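PDB 1VKZ: phosphoribosylamine--glycine ligase from Thermotoga maritima, which catalyses the ATP-dependent joining of glycine to 5-phospho-beta-D-ribosylamine, giving glycinamide ribonucleotide in de novo purine biosynthesis. Local coordinates for residues S106-Y109 against A110-M114. Residues are numbered along the deposited sequence; the frame is centred on the assembly and turned at random.
Sequences SKVY and AKRFM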
# COMPACT_ATOMS: atom_id res chain seq x y z
N SER A 106 -3.06 6.73 -13.28
CA SER A 106 -4.17 6.84 -14.19
C SER A 106 -4.85 5.48 -14.27
O SER A 106 -4.37 4.58 -14.97
CB SER A 106 -3.68 7.21 -15.57
OG SER A 106 -4.77 7.26 -16.49
N LYS A 107 -5.97 5.35 -13.56
CA LYS A 107 -6.73 4.13 -13.59
C LYS A 107 -7.28 3.84 -15.00
O LYS A 107 -7.46 2.70 -15.35
CB LYS A 107 -7.83 4.19 -12.54
CG LYS A 107 -7.31 3.95 -11.15
CD LYS A 107 -8.45 3.82 -10.12
CE LYS A 107 -7.90 3.62 -8.69
NZ LYS A 107 -7.39 2.22 -8.54
N VAL A 108 -7.50 4.88 -15.80
CA VAL A 108 -7.88 4.69 -17.19
C VAL A 108 -6.74 4.10 -18.01
O VAL A 108 -6.95 3.15 -18.76
CB VAL A 108 -8.28 5.98 -17.85
CG1 VAL A 108 -8.65 5.73 -19.31
CG2 VAL A 108 -9.45 6.61 -17.09
N TYR A 109 -5.54 4.70 -17.90
CA TYR A 109 -4.40 4.13 -18.58
C TYR A 109 -4.24 2.68 -18.20
O TYR A 109 -3.96 1.85 -19.05
CB TYR A 109 -3.12 4.91 -18.30
CG TYR A 109 -1.87 4.24 -18.85
CD1 TYR A 109 -1.47 4.42 -20.16
CD2 TYR A 109 -1.09 3.41 -18.05
CE1 TYR A 109 -0.32 3.82 -20.66
CE2 TYR A 109 0.05 2.81 -18.53
CZ TYR A 109 0.42 3.02 -19.84
OH TYR A 109 1.55 2.42 -20.32
N ALA A 110 -4.42 2.35 -16.91
CA ALA A 110 -4.14 1.01 -16.45
C ALA A 110 -5.03 0.03 -17.15
O ALA A 110 -4.58 -1.04 -17.57
CB ALA A 110 -4.29 0.91 -14.92
N LYS A 111 -6.29 0.41 -17.34
CA LYS A 111 -7.27 -0.45 -18.01
C LYS A 111 -6.99 -0.69 -19.46
O LYS A 111 -7.20 -1.79 -19.97
CB LYS A 111 -8.66 0.14 -17.88
CG LYS A 111 -9.28 -0.12 -16.57
CD LYS A 111 -9.39 -1.62 -16.31
CE LYS A 111 -10.67 -1.99 -15.56
NZ LYS A 111 -11.00 -3.45 -15.73
N ARG A 112 -6.52 0.35 -20.16
CA ARG A 112 -6.22 0.20 -21.57
C ARG A 112 -4.98 -0.64 -21.77
O ARG A 112 -4.88 -1.42 -22.71
CB ARG A 112 -6.13 1.58 -22.20
CG ARG A 112 -7.51 2.10 -22.51
CD ARG A 112 -7.63 3.58 -22.54
NE ARG A 112 -8.98 4.03 -22.85
CZ ARG A 112 -9.29 5.31 -23.04
NH1 ARG A 112 -8.36 6.25 -22.91
NH2 ARG A 112 -10.54 5.64 -23.34
N PHE A 113 -4.06 -0.46 -20.85
CA PHE A 113 -2.85 -1.24 -20.80
C PHE A 113 -3.20 -2.73 -20.69
O PHE A 113 -2.78 -3.54 -21.51
CB PHE A 113 -2.05 -0.79 -19.57
CG PHE A 113 -0.82 -1.58 -19.33
CD1 PHE A 113 0.32 -1.36 -20.07
CD2 PHE A 113 -0.80 -2.58 -18.38
CE1 PHE A 113 1.45 -2.10 -19.83
CE2 PHE A 113 0.34 -3.34 -18.16
CZ PHE A 113 1.45 -3.09 -18.88
N MSE A 114 -4.01 -3.06 -19.70
CA MSE A 114 -4.38 -4.44 -19.48
C MSE A 114 -5.16 -5.09 -20.68
O MSE A 114 -4.97 -6.26 -21.03
CB MSE A 114 -5.20 -4.50 -18.21
CG MSE A 114 -4.43 -4.15 -16.98
SE MSE A 114 -5.52 -4.43 -15.39
CE MSE A 114 -6.17 -2.61 -14.92
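The capped first turns of helix 107-116, in the ATP-grasp region of the ligase, form one continuous stretch in which residues three or four places apart meet along the helix. Ser106 is the N-cap: its OG accepts from Tyr109 N at 3.0 Å and is also hydrogen-bonded to Asp149, a residue of the predicted ATP site. The backbone O of Ser106 takes Ala110 N at 3.0 Å, opening the i to i+4 bonding of the helix. The bond from Phe113 N to Tyr109 O is 2.9 Å long and fairly straight at 162°, whereas Lys111 N reaches Lys107 O at 3.3 Å from above the carbonyl plane.

Two side-chain pairs follow the same i to i+4 spacing. Val108 and Arg112 run side by side in the same direction; CG1 of Val108, set anti to the backbone N (chi1 179°), lies over one face of the guanidinium, 3.6 Å from NH1 of Arg112, and both side chains also touch Val126. On another side of the helix, Tyr109 and Phe113 cross at a slant: CB of Phe113 comes obliquely to the Tyr109 ring, 4.3 Å from CE2 of Tyr109, and OH of Tyr109 is 4.0 Å from CD1 of Phe113. Leu103 of the preceding helix touches both aromatics.

The lysine amines leave the helix for other partners: Lys107 makes a salt bridge to Glu285, a predicted magnesium ligand, and Lys111 reaches Asp189, Thr121 and Ala122. The serine N-cap is typical of a helix start and the i to i+4 pairing of alpha helices in general, here beside residues predicted to bind ATP and the metal.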